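Local coordinates for protein urea carboxylase (Thermus thermophilus, PDB 3OEP) that is of unknown function but joins KipI-like and KipA-like halves, both cyclophilin-like, in one chain, and is not the allophanate hydrolase it was once taken for, at residues G35-V40 against Y47-P52; G237-G242 against R343-S348; E438-G443 against A458-L463; P41-L46 against R113-G118; R393-P398 against V472-L477. All coordinates share one frame; numbering follows the deposited sequence. Where two conformers were deposited one is given.

Contact 1 (G35-V40 against Y47-P52)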
# COMPACT_ATOMS: atom_id res chain seq x y z
N GLY A 35 10.40 -14.10 -10.09
CA GLY A 35 9.76 -14.56 -8.86
C GLY A 35 10.00 -13.66 -7.65
O GLY A 35 9.28 -13.77 -6.66
N LEU A 36 10.99 -12.78 -7.72
CA LEU A 36 11.20 -11.78 -6.67
C LEU A 36 10.14 -10.70 -6.80
O LEU A 36 10.00 -10.09 -7.86
CB LEU A 36 12.59 -11.14 -6.75
CG LEU A 36 12.89 -10.16 -5.62
CD1 LEU A 36 13.00 -10.91 -4.30
CD2 LEU A 36 14.14 -9.36 -5.90
N LEU A 37 9.39 -10.48 -5.72
CA LEU A 37 8.29 -9.52 -5.69
C LEU A 37 8.68 -8.20 -5.05
O LEU A 37 8.17 -7.15 -5.43
CB LEU A 37 7.09 -10.13 -4.97
CG LEU A 37 6.59 -11.47 -5.51
CD1 LEU A 37 5.37 -11.95 -4.75
CD2 LEU A 37 6.29 -11.38 -7.01
N ASP A 38 9.57 -8.24 -4.05
CA ASP A 38 10.06 -7.02 -3.43
C ASP A 38 11.34 -7.29 -2.65
O ASP A 38 11.58 -8.41 -2.21
CB ASP A 38 9.00 -6.44 -2.48
CG ASP A 38 8.77 -4.94 -2.68
OD1 ASP A 38 9.54 -4.30 -3.42
OD2 ASP A 38 7.82 -4.41 -2.08
N ALA A 39 12.14 -6.24 -2.50
CA ALA A 39 13.34 -6.25 -1.68
C ALA A 39 13.38 -4.90 -0.97
O ALA A 39 13.63 -3.87 -1.60
CB ALA A 39 14.57 -6.44 -2.54
N VAL A 40 13.09 -4.91 0.33
CA VAL A 40 12.89 -3.67 1.07
C VAL A 40 13.87 -3.56 2.24
O VAL A 40 13.78 -4.33 3.20
CB VAL A 40 11.46 -3.56 1.60
CG1 VAL A 40 11.23 -2.16 2.19
CG2 VAL A 40 10.42 -3.85 0.50
N TYR A 47 13.84 -7.10 3.98
CA TYR A 47 12.69 -7.97 3.76
C TYR A 47 12.64 -8.38 2.30
O TYR A 47 12.68 -7.53 1.41
CB TYR A 47 11.40 -7.24 4.15
CG TYR A 47 10.15 -8.06 3.95
CD1 TYR A 47 9.94 -9.24 4.66
CD2 TYR A 47 9.16 -7.66 3.04
CE1 TYR A 47 8.80 -10.00 4.49
CE2 TYR A 47 8.00 -8.43 2.86
CZ TYR A 47 7.83 -9.59 3.59
OH TYR A 47 6.71 -10.37 3.44
N LEU A 48 12.56 -9.68 2.06
CA LEU A 48 12.47 -10.22 0.71
C LEU A 48 11.13 -10.91 0.55
O LEU A 48 10.77 -11.76 1.36
CB LEU A 48 13.62 -11.19 0.44
CG LEU A 48 15.02 -10.60 0.56
CD1 LEU A 48 16.08 -11.67 0.31
CD2 LEU A 48 15.21 -9.42 -0.40
N GLU A 49 10.40 -10.54 -0.50
CA GLU A 49 9.11 -11.13 -0.81
C GLU A 49 9.22 -11.82 -2.16
O GLU A 49 9.79 -11.27 -3.10
CB GLU A 49 8.05 -10.04 -0.83
CG GLU A 49 6.63 -10.53 -0.66
CD GLU A 49 5.63 -9.41 -0.88
OE1 GLU A 49 5.64 -8.83 -1.98
OE2 GLU A 49 4.84 -9.11 0.03
N TYR A 50 8.69 -13.03 -2.26
CA TYR A 50 8.88 -13.83 -3.46
C TYR A 50 7.70 -14.76 -3.70
O TYR A 50 6.94 -15.09 -2.79
CB TYR A 50 10.19 -14.63 -3.35
CG TYR A 50 10.19 -15.62 -2.21
CD1 TYR A 50 10.44 -15.20 -0.90
CD2 TYR A 50 9.93 -16.97 -2.43
CE1 TYR A 50 10.43 -16.11 0.15
CE2 TYR A 50 9.92 -17.88 -1.38
CZ TYR A 50 10.17 -17.44 -0.10
OH TYR A 50 10.16 -18.34 0.95
N ASP A 51 7.54 -15.16 -4.96
CA ASP A 51 6.52 -16.13 -5.36
C ASP A 51 7.17 -17.51 -5.34
O ASP A 51 8.00 -17.81 -6.20
CB ASP A 51 6.00 -15.82 -6.76
CG ASP A 51 4.94 -16.81 -7.24
OD1 ASP A 51 4.74 -17.86 -6.60
OD2 ASP A 51 4.30 -16.53 -8.27
N PRO A 52 6.80 -18.35 -4.36
CA PRO A 52 7.47 -19.64 -4.20
C PRO A 52 7.29 -20.61 -5.37
O PRO A 52 8.07 -21.55 -5.50
CB PRO A 52 6.84 -20.21 -2.92
CG PRO A 52 5.56 -19.52 -2.77
CD PRO A 52 5.73 -18.16 -3.36
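Leu37 N and Asp38 N both bond to Glu49 O, at 2.8 Å and 3.2 Å, approaching from the same face of that carbonyl; two residues on one strand thus face one on the other, a classic beta bulge in an antiparallel hairpin. Past the bulge the ladder is regular, with Glu49 N giving to Asp38 O and Val40 and Tyr47 bonded both ways. At the open end Asp51 N meets Gly35 O at 2.8 Å. Among the apolar contacts, Ala39 CB touches Leu48 CD2 at 3.7 Å. Leu37 packs on backbone instead: its CG, beside its own N (chi1 -55°), lies 3.8 Å from Asp51 N. The acidic pair works differently: Glu49 runs out extended from CG, OE1 passing 3.6 Å from Leu37 CB to a salt bridge with Arg249, while Asp38 OD1 accepts from Gly243 N. Asp38 OD2 and Glu49 OE1 stand 4.9 Å apart, and Arg249 probably eases their repulsion. Strand 45-50 is the middle of a three-stranded antiparallel sheet, between 3-8 and 36-42; helix 57-66 packs on Leu48 and Tyr50, and Pro439 of strand 437-439 lies against Val40 and Tyr47 on the other face.

Contact 2 (G237-G242 against R343-S348)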
# COMPACT_ATOMS: atom_id res chain seq x y z
N GLY A 237 -2.42 -6.65 -11.89
CA GLY A 237 -1.90 -7.62 -10.93
C GLY A 237 -1.25 -7.04 -9.68
O GLY A 237 -1.15 -7.72 -8.66
N GLY A 238 -0.82 -5.79 -9.77
CA GLY A 238 -0.16 -5.10 -8.66
C GLY A 238 1.12 -4.43 -9.10
O GLY A 238 1.58 -4.62 -10.24
N ARG A 239 1.68 -3.61 -8.21
CA ARG A 239 2.94 -2.94 -8.45
C ARG A 239 4.00 -3.66 -7.64
O ARG A 239 3.87 -3.77 -6.42
CB ARG A 239 2.87 -1.46 -8.05
CG ARG A 239 4.14 -0.69 -8.37
CD ARG A 239 3.95 0.83 -8.30
NE ARG A 239 3.10 1.32 -9.39
CZ ARG A 239 1.81 1.64 -9.32
NH1 ARG A 239 1.12 1.56 -8.18
NH2 ARG A 239 1.19 2.06 -10.41
N PHE A 240 5.03 -4.13 -8.32
CA PHE A 240 6.08 -4.91 -7.70
C PHE A 240 7.41 -4.16 -7.67
O PHE A 240 7.62 -3.23 -8.44
CB PHE A 240 6.23 -6.24 -8.44
CG PHE A 240 4.99 -7.08 -8.38
CD1 PHE A 240 4.02 -6.98 -9.37
CD2 PHE A 240 4.77 -7.92 -7.31
CE1 PHE A 240 2.87 -7.74 -9.30
CE2 PHE A 240 3.61 -8.69 -7.24
CZ PHE A 240 2.66 -8.59 -8.24
N LEU A 241 8.28 -4.58 -6.75
CA LEU A 241 9.64 -4.04 -6.62
C LEU A 241 9.65 -2.54 -6.33
O LEU A 241 10.59 -1.83 -6.68
CB LEU A 241 10.47 -4.37 -7.87
CG LEU A 241 10.60 -5.86 -8.20
CD1 LEU A 241 11.18 -6.07 -9.59
CD2 LEU A 241 11.42 -6.59 -7.15
N GLY A 242 8.60 -2.06 -5.65
CA GLY A 242 8.48 -0.64 -5.30
C GLY A 242 8.43 -0.35 -3.81
O GLY A 242 8.35 0.81 -3.41
N ARG A 343 -2.32 3.71 -18.55
CA ARG A 343 -0.89 3.99 -18.59
C ARG A 343 -0.24 3.45 -17.33
O ARG A 343 -0.77 3.61 -16.24
CB ARG A 343 -0.64 5.50 -18.67
CG ARG A 343 -0.95 6.13 -20.01
CD ARG A 343 -0.37 7.53 -20.07
NE ARG A 343 -1.05 8.44 -19.14
CZ ARG A 343 -2.07 9.24 -19.45
NH1 ARG A 343 -2.56 9.29 -20.69
NH2 ARG A 343 -2.60 10.02 -18.51
N PRO A 344 0.91 2.79 -17.47
CA PRO A 344 1.59 2.30 -16.27
C PRO A 344 2.42 3.37 -15.57
O PRO A 344 2.86 4.34 -16.20
CB PRO A 344 2.51 1.21 -16.82
CG PRO A 344 2.88 1.72 -18.18
CD PRO A 344 1.60 2.36 -18.70
N PHE A 345 2.63 3.17 -14.28
CA PHE A 345 3.61 3.94 -13.51
C PHE A 345 4.47 2.93 -12.75
O PHE A 345 3.95 2.14 -11.97
CB PHE A 345 2.91 4.89 -12.53
CG PHE A 345 3.86 5.63 -11.62
CD1 PHE A 345 4.52 6.76 -12.06
CD2 PHE A 345 4.10 5.17 -10.33
CE1 PHE A 345 5.39 7.45 -11.22
CE2 PHE A 345 4.96 5.85 -9.48
CZ PHE A 345 5.62 6.99 -9.93
N LEU A 346 5.77 2.96 -13.03
CA LEU A 346 6.73 2.01 -12.47
C LEU A 346 6.25 0.56 -12.56
O LEU A 346 6.24 -0.18 -11.58
CB LEU A 346 7.11 2.40 -11.03
CG LEU A 346 7.78 3.78 -10.90
CD1 LEU A 346 8.06 4.11 -9.43
CD2 LEU A 346 9.07 3.86 -11.70
N GLY A 347 5.85 0.17 -13.77
CA GLY A 347 5.54 -1.22 -14.10
C GLY A 347 4.10 -1.66 -13.91
O GLY A 347 3.74 -2.79 -14.27
N SER A 348 3.25 -0.78 -13.37
CA SER A 348 1.88 -1.17 -13.04
C SER A 348 0.87 -0.06 -13.31
O SER A 348 1.16 1.12 -13.14
CB SER A 348 1.81 -1.59 -11.58
OG SER A 348 0.49 -1.82 -11.15
O HOH W 1 5.21 -3.44 -11.07
O HOH W 2 7.58 -0.42 -8.96
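Arg239 carries this meeting of two loops, threading its side chain along the type I' beta turn from Phe345 to Ser348. CB starts against Ser348 CB, 3.7 Å away. CG, anti to the backbone N (chi1 -176°), continues outward and passes 3.9 Å from Leu346 O. CD lies at about the same distance from Phe345 O, and there the chain bends (chi3 -70°), which swings the guanidinium toward the carbonyl of Phe345. NE gives a bond to Phe345 O at 2.8 Å, and NH2 reaches the same oxygen at 3.2 Å, so one carbonyl is gripped side-on by two nitrogens and lies in the guanidinium plane. NH2 also makes a weak bond to Ser348 O and has a further acceptor in Ser350 O. With the rotation fixed this way, Ser348 CB covers one face of the guanidinium and Phe345 CD2 the opposite one; the Phe345 ring also packs on Leu211 and Ile357. The turn is itself closed by Phe345 N to Ser348 O, so Arg239 holds its first carbonyl firmly and its last only weakly. Ser348 OG comes close to Gly238 O, but its bonds go to Asp236 OD1 and Ser350 N. Beside the arginine, a water donates to Phe240 O at 2.9 Å and to Leu346 O at 3.0 Å, stitching the two backbones together. The turn belongs to the loop between strands 331-336 and 366-368; the arginine's loop follows strand 233-235, and from it Leu241 bonds by its backbone to Leu37 of strand 36-42.

Contact 3 (E438-G443 against A458-L463)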
# COMPACT_ATOMS: atom_id res chain seq x y z
N GLU A 438 9.99 -1.41 10.32
CA GLU A 438 10.52 -2.39 9.39
C GLU A 438 9.48 -2.67 8.31
O GLU A 438 8.31 -2.31 8.46
CB GLU A 438 10.94 -3.67 10.13
CG GLU A 438 9.81 -4.54 10.62
CD GLU A 438 10.30 -5.82 11.26
OE1 GLU A 438 9.51 -6.79 11.33
OE2 GLU A 438 11.47 -5.87 11.69
N PRO A 439 9.92 -3.29 7.20
CA PRO A 439 9.00 -3.55 6.11
C PRO A 439 7.82 -4.41 6.54
O PRO A 439 7.99 -5.38 7.28
CB PRO A 439 9.88 -4.29 5.10
CG PRO A 439 11.27 -3.85 5.42
CD PRO A 439 11.29 -3.72 6.89
N THR A 440 6.64 -4.03 6.06
CA THR A 440 5.41 -4.72 6.43
C THR A 440 5.21 -5.97 5.57
O THR A 440 5.41 -5.93 4.36
CB THR A 440 4.20 -3.80 6.27
OG1 THR A 440 4.18 -3.27 4.94
CG2 THR A 440 4.28 -2.65 7.27
N PRO A 441 4.81 -7.08 6.20
CA PRO A 441 4.49 -8.31 5.47
C PRO A 441 3.01 -8.36 5.09
O PRO A 441 2.18 -7.98 5.90
CB PRO A 441 4.81 -9.40 6.49
CG PRO A 441 4.52 -8.78 7.81
CD PRO A 441 4.72 -7.28 7.66
N LEU A 442 2.69 -8.82 3.88
CA LEU A 442 1.28 -8.97 3.47
C LEU A 442 0.62 -10.01 4.37
O LEU A 442 1.16 -11.10 4.55
CB LEU A 442 1.17 -9.38 2.00
CG LEU A 442 -0.22 -9.39 1.37
CD1 LEU A 442 -0.84 -8.00 1.36
CD2 LEU A 442 -0.15 -9.95 -0.05
N GLY A 443 -0.52 -9.66 4.95
CA GLY A 443 -1.21 -10.55 5.89
C GLY A 443 -0.71 -10.41 7.31
O GLY A 443 -1.18 -11.12 8.20
N ALA A 458 -3.32 -5.35 0.78
CA ALA A 458 -2.56 -4.86 -0.37
C ALA A 458 -2.17 -3.38 -0.38
O ALA A 458 -1.14 -3.03 -0.94
CB ALA A 458 -3.29 -5.20 -1.67
N ASP A 459 -2.98 -2.51 0.23
CA ASP A 459 -2.68 -1.08 0.24
C ASP A 459 -2.01 -0.63 1.54
O ASP A 459 -1.91 0.57 1.81
CB ASP A 459 -3.94 -0.23 -0.02
CG ASP A 459 -4.30 -0.13 -1.51
OD1 ASP A 459 -5.23 0.64 -1.85
OD2 ASP A 459 -3.66 -0.81 -2.34
N LYS A 460 -1.54 -1.59 2.33
CA LYS A 460 -0.77 -1.29 3.54
C LYS A 460 0.42 -0.40 3.21
O LYS A 460 0.99 -0.48 2.11
CB LYS A 460 -0.26 -2.58 4.17
CG LYS A 460 0.81 -3.29 3.34
CD LYS A 460 1.12 -4.68 3.87
CE LYS A 460 2.09 -5.41 2.95
NZ LYS A 460 3.29 -4.59 2.55
N GLY A 461 0.81 0.44 4.17
CA GLY A 461 2.06 1.18 4.08
C GLY A 461 3.22 0.20 4.05
O GLY A 461 3.12 -0.90 4.60
N SER A 462 4.32 0.60 3.42
CA SER A 462 5.47 -0.29 3.22
C SER A 462 6.26 -0.55 4.50
O SER A 462 6.94 -1.57 4.59
CB SER A 462 6.41 0.29 2.16
OG SER A 462 7.06 1.46 2.64
N LEU A 463 6.16 0.37 5.46
CA LEU A 463 6.89 0.32 6.73
C LEU A 463 5.97 0.51 7.92
O LEU A 463 5.00 1.27 7.86
CB LEU A 463 7.94 1.44 6.78
CG LEU A 463 9.07 1.38 5.77
CD1 LEU A 463 9.92 2.64 5.85
CD2 LEU A 463 9.93 0.13 6.00
O HOH W 3 6.94 -3.96 2.67
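Thr440 meets two neighbouring peptide carbonyls in different ways: its OG1 donates to Gly461 O at 2.6 Å within the carbonyl plane, whereas its N comes to Ser462 O at 2.9 Å from above the plane. Its own carbonyl is also approached from above, by Lys460 NZ at 3.1 Å, not on a lone pair. NZ bonds Thr440 OG1 too, at 2.9 Å, so the hydroxyl accepts from the lysine while giving to Gly461. The chain of Lys460 gets there by sliding past Thr440 in the opposite direction and bending at its end (chi4 47°), CE resting 3.6 Å from Leu442 N. With an alanine here, both Thr440 oxygens would probably lose this donor and the backbone at Leu442 its apolar cover. In the fold this is the end of the short antiparallel pairing of strands 437-439 and 463-465 in the KipA-like half, where Pro439 and Leu463 form a non-hydrogen-bonded pair. Leu463 CD2 turns back to within 3.6 Å of Pro439 N. Water gives to both Thr440 O and Ser462 O. Further along, Leu442 CD1 lies 3.7 Å from Ala458 N, while Pro439 packs against Val40, Ala42 and Tyr47 of the KipI-like half.

Contact 4 (P41-L46 against R113-G118)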
# COMPACT_ATOMS: atom_id res chain seq x y z
N PRO A 41 14.81 -2.61 2.16
CA PRO A 41 15.70 -2.39 3.28
C PRO A 41 15.20 -1.28 4.20
O PRO A 41 14.62 -0.29 3.74
CB PRO A 41 16.99 -1.98 2.59
CG PRO A 41 16.51 -1.16 1.41
CD PRO A 41 15.18 -1.77 1.00
N ALA A 42 15.40 -1.45 5.50
CA ALA A 42 15.07 -0.41 6.48
C ALA A 42 15.96 -0.63 7.69
O ALA A 42 15.92 -1.70 8.31
CB ALA A 42 13.61 -0.51 6.90
N TYR A 43 16.81 0.35 7.99
CA TYR A 43 17.80 0.21 9.05
C TYR A 43 18.62 -1.06 8.77
O TYR A 43 19.08 -1.25 7.65
CB TYR A 43 17.14 0.22 10.42
CG TYR A 43 16.18 1.36 10.58
CD1 TYR A 43 16.63 2.63 10.90
CD2 TYR A 43 14.81 1.18 10.39
CE1 TYR A 43 15.74 3.69 11.03
CE2 TYR A 43 13.92 2.22 10.52
CZ TYR A 43 14.40 3.48 10.84
OH TYR A 43 13.50 4.50 10.98
N GLY A 44 18.79 -1.94 9.76
CA GLY A 44 19.58 -3.15 9.56
C GLY A 44 18.82 -4.35 9.03
O GLY A 44 19.32 -5.46 9.07
N VAL A 45 17.60 -4.13 8.52
CA VAL A 45 16.73 -5.23 8.11
C VAL A 45 16.50 -5.21 6.60
O VAL A 45 16.32 -4.14 6.01
CB VAL A 45 15.36 -5.12 8.81
CG1 VAL A 45 14.46 -6.26 8.40
CG2 VAL A 45 15.54 -5.09 10.32
N LEU A 46 16.50 -6.39 6.00
CA LEU A 46 16.11 -6.55 4.60
C LEU A 46 14.97 -7.54 4.53
O LEU A 46 15.09 -8.67 5.00
CB LEU A 46 17.30 -7.05 3.77
CG LEU A 46 17.05 -7.33 2.29
CD1 LEU A 46 16.55 -6.09 1.57
CD2 LEU A 46 18.32 -7.87 1.64
N ARG A 113 21.84 10.41 7.18
CA ARG A 113 21.73 9.31 6.25
C ARG A 113 20.27 8.86 6.19
O ARG A 113 19.60 8.80 7.22
CB ARG A 113 22.61 8.15 6.72
CG ARG A 113 22.55 6.91 5.87
CD ARG A 113 23.38 5.80 6.50
NE ARG A 113 23.24 4.57 5.74
CZ ARG A 113 24.00 4.21 4.71
NH1 ARG A 113 25.01 4.97 4.30
NH2 ARG A 113 23.76 3.06 4.09
N VAL A 114 19.79 8.56 4.99
CA VAL A 114 18.47 7.97 4.81
C VAL A 114 18.55 6.48 5.15
O VAL A 114 19.08 5.69 4.37
CB VAL A 114 17.95 8.13 3.36
CG1 VAL A 114 16.58 7.47 3.22
CG2 VAL A 114 17.89 9.61 2.97
N TYR A 115 18.03 6.11 6.32
CA TYR A 115 18.03 4.72 6.78
C TYR A 115 16.84 3.91 6.27
O TYR A 115 16.90 2.68 6.21
CB TYR A 115 18.06 4.66 8.30
CG TYR A 115 19.45 4.85 8.87
CD1 TYR A 115 19.96 6.12 9.08
CD2 TYR A 115 20.25 3.75 9.15
CE1 TYR A 115 21.24 6.29 9.60
CE2 TYR A 115 21.53 3.91 9.67
CZ TYR A 115 22.02 5.19 9.88
OH TYR A 115 23.28 5.36 10.39
N ALA A 116 15.75 4.59 5.94
CA ALA A 116 14.56 3.95 5.42
C ALA A 116 13.79 4.99 4.62
O ALA A 116 13.95 6.18 4.84
CB ALA A 116 13.69 3.41 6.55
N LEU A 117 12.97 4.51 3.70
CA LEU A 117 12.24 5.38 2.81
C LEU A 117 10.91 4.73 2.59
O LEU A 117 10.84 3.55 2.27
CB LEU A 117 12.97 5.53 1.48
CG LEU A 117 12.49 6.61 0.52
CD1 LEU A 117 12.86 7.99 1.03
CD2 LEU A 117 13.12 6.39 -0.85
N GLY A 118 9.84 5.49 2.79
CA GLY A 118 8.54 5.07 2.29
C GLY A 118 7.45 4.80 3.30
O GLY A 118 6.51 4.07 2.98
O HOH W 4 12.74 1.45 3.70
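Tyr43 makes its contact with Tyr115 from a strained-looking corner: it is the second residue of a type II' beta turn from Ala42 to Val45, with phi 54° and psi -130°, a conformation more usual for glycine. The turn aims its N-H across to the other strand, where Tyr43 N bonds Tyr115 O at 2.9 Å from above the carbonyl plane. With CG beside the backbone N (chi1 -49°), Tyr43 reaches across so that CD1 comes 3.6 Å from Tyr115 CB and CE2 lies 4.2 Å from Ala116 CB. The two tyrosine side chains cross at about a right angle, CD1 and CE1 of Tyr43 both meeting the Tyr115 methylene. Next to it Ala42 CB and Ala116 CB meet at 3.9 Å, two small groups that let the backbones come close. A serine in place of Tyr43 would keep the backbone bond but is likely to leave Tyr115 CB and Ala116 CB without their cover and open a gap beside Ala116. A water bound to Pro41 O and to Leu117 N, at 3.1 Å from the latter, links the strands further along. Tyr115 and Ala116 form a classic bulge against Phe125 of strand 124-127, on which Tyr43 also packs; helix 15-30 flanks the turn, Asn18 bonding both Tyr43 O and Arg113 NE, and the tip of hairpin 36-50 lies against strand 112-117.

Contact 5 (R393-P398 against V472-L477)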
# COMPACT_ATOMS: atom_id res chain seq x y z
N ARG A 393 -6.18 -19.15 8.97
CA ARG A 393 -4.97 -19.80 9.44
C ARG A 393 -3.88 -18.78 9.74
O ARG A 393 -3.68 -17.84 8.96
CB ARG A 393 -4.48 -20.82 8.41
CG ARG A 393 -5.40 -22.02 8.32
CD ARG A 393 -5.07 -22.85 7.11
NE ARG A 393 -5.61 -22.24 5.89
CZ ARG A 393 -5.58 -22.81 4.69
NH1 ARG A 393 -5.04 -24.01 4.52
NH2 ARG A 393 -6.10 -22.17 3.64
N LEU A 394 -3.19 -18.96 10.86
CA LEU A 394 -2.14 -18.05 11.29
C LEU A 394 -0.78 -18.73 11.24
O LEU A 394 -0.65 -19.90 11.60
CB LEU A 394 -2.37 -17.56 12.72
CG LEU A 394 -3.38 -16.45 12.99
CD1 LEU A 394 -3.31 -16.14 14.48
CD2 LEU A 394 -3.11 -15.21 12.16
N LEU A 395 0.21 -17.96 10.80
CA LEU A 395 1.62 -18.35 10.83
C LEU A 395 2.33 -17.42 11.82
O LEU A 395 1.88 -16.30 12.04
CB LEU A 395 2.25 -18.17 9.45
CG LEU A 395 1.50 -18.79 8.27
CD1 LEU A 395 2.04 -18.27 6.94
CD2 LEU A 395 1.57 -20.30 8.34
N PRO A 396 3.44 -17.88 12.41
CA PRO A 396 4.25 -16.96 13.21
C PRO A 396 4.75 -15.76 12.41
O PRO A 396 5.16 -15.89 11.26
CB PRO A 396 5.43 -17.83 13.65
CG PRO A 396 4.89 -19.21 13.66
CD PRO A 396 3.91 -19.27 12.52
N GLY A 397 4.72 -14.59 13.06
CA GLY A 397 5.20 -13.35 12.47
C GLY A 397 6.58 -12.99 12.98
O GLY A 397 7.13 -13.66 13.86
N PRO A 398 7.16 -11.90 12.45
CA PRO A 398 8.52 -11.52 12.80
C PRO A 398 8.69 -11.09 14.27
O PRO A 398 9.81 -11.16 14.80
CB PRO A 398 8.82 -10.36 11.84
CG PRO A 398 7.50 -9.83 11.46
CD PRO A 398 6.58 -11.00 11.43
N VAL A 472 -1.50 -13.84 8.65
CA VAL A 472 -2.54 -14.66 8.04
C VAL A 472 -1.94 -15.41 6.85
O VAL A 472 -1.25 -14.82 6.01
CB VAL A 472 -3.75 -13.83 7.59
CG1 VAL A 472 -4.75 -14.70 6.81
CG2 VAL A 472 -4.42 -13.18 8.80
N ASP A 473 -2.20 -16.71 6.79
CA ASP A 473 -1.77 -17.57 5.69
C ASP A 473 -2.20 -16.95 4.36
O ASP A 473 -3.36 -16.60 4.21
CB ASP A 473 -2.38 -18.95 5.87
CG ASP A 473 -1.77 -20.00 4.96
OD1 ASP A 473 -1.20 -20.99 5.49
OD2 ASP A 473 -1.85 -19.85 3.73
N PRO A 474 -1.27 -16.82 3.40
CA PRO A 474 -1.63 -16.21 2.11
C PRO A 474 -2.83 -16.87 1.42
O PRO A 474 -3.56 -16.19 0.69
CB PRO A 474 -0.36 -16.36 1.27
CG PRO A 474 0.47 -17.36 1.96
CD PRO A 474 0.14 -17.24 3.41
N ARG A 475 -3.04 -18.16 1.66
CA ARG A 475 -4.20 -18.88 1.10
C ARG A 475 -5.56 -18.37 1.59
O ARG A 475 -6.59 -18.64 0.96
CB ARG A 475 -4.09 -20.38 1.38
CG ARG A 475 -2.95 -21.05 0.65
CD ARG A 475 -2.74 -22.49 1.12
NE ARG A 475 -2.17 -22.53 2.47
CZ ARG A 475 -1.83 -23.65 3.10
NH1 ARG A 475 -2.00 -24.84 2.53
NH2 ARG A 475 -1.32 -23.58 4.32
N ASP A 476 -5.58 -17.63 2.70
CA ASP A 476 -6.82 -17.12 3.29
C ASP A 476 -7.00 -15.61 3.12
O ASP A 476 -7.99 -15.04 3.58
CB ASP A 476 -6.88 -17.48 4.78
CG ASP A 476 -6.93 -18.98 5.02
OD1 ASP A 476 -7.48 -19.71 4.17
OD2 ASP A 476 -6.41 -19.43 6.07
N LEU A 477 -6.04 -14.94 2.49
CA LEU A 477 -6.12 -13.49 2.34
C LEU A 477 -7.31 -13.02 1.50
O LEU A 477 -7.84 -11.93 1.74
CB LEU A 477 -4.81 -12.94 1.76
CG LEU A 477 -3.65 -12.92 2.75
CD1 LEU A 477 -2.37 -12.52 2.04
CD2 LEU A 477 -3.96 -12.00 3.92
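Arg393 grips Asp476 side-on, NE to OD2 at 2.9 Å and NH2 to OD1 at 2.9 Å, a two-bond salt bridge with both oxygens close to the guanidinium plane. Asp476 OD2 is used twice, since Arg393 N also donates to it, on the anti side and from the opposite face of the carboxylate plane to NE. A bend in the Arg393 chain (chi3 -78°) turns the guanidinium back onto the aspartate that its backbone already holds. A second pair of the same kind sits beside it: Arg475 takes Asp473 with NH2 to OD1 at 2.8 Å and NE to OD2 at 3.0 Å. The two guanidinium groups then stack, planes 24° apart, with Arg393 NH1 lying 3.5 Å above the Arg475 plane, over its centre. The carboxylate at the edge of each probably offsets the repulsion of these like charges. Asp473 OD2 accepts from Arg475 N as well, which makes an Asx turn just where strand 467-472 ends and the chain heads for helix 477-480. That strand pairs antiparallel with 390-396 in the curled sheet of the KipA-like, cyclophilin-like half; Leu394 and Val472 are a non-hydrogen-bonded pair, and Asp473 N gives to Arg393 O at 2.9 Å in an almost straight bond. Outside the charged cluster, Leu394 CD2 meets Val472 CG2 at 4.1 Å on the side of the sheet where helix 402-408 packs on Leu394 through Phe405 and Leu408. Leu395 goes the other way and crosses Pro474 at about a right angle, its CD1 4.1 Å from Pro474 CD.

Overall arrangement
Contacts 1 and 4 share strands 36-42 and 45-50 of the KipI-like half, one along the hairpin and the other at its tip. Contact 3, nearest the centre of the chain, joins the halves: Pro439 packs on Val40 and Tyr47 of contact 1, and Leu463 on Ala42 and Ala116 of contact 4. It lies within the loop closed by contact 5, tied by Val472 N and Gly443 O. Contact 2 meets contact 1 at Leu37 and Leu241. Contacts 1 to 4 are buried, contact 5 partly exposed, and chemistry follows place: a backbone ladder in contact 1, one backbone bond with tyrosine and methyl packing in contact 4, side chains gripping loop carbonyls in 2 and 3, paired salt bridges in 5.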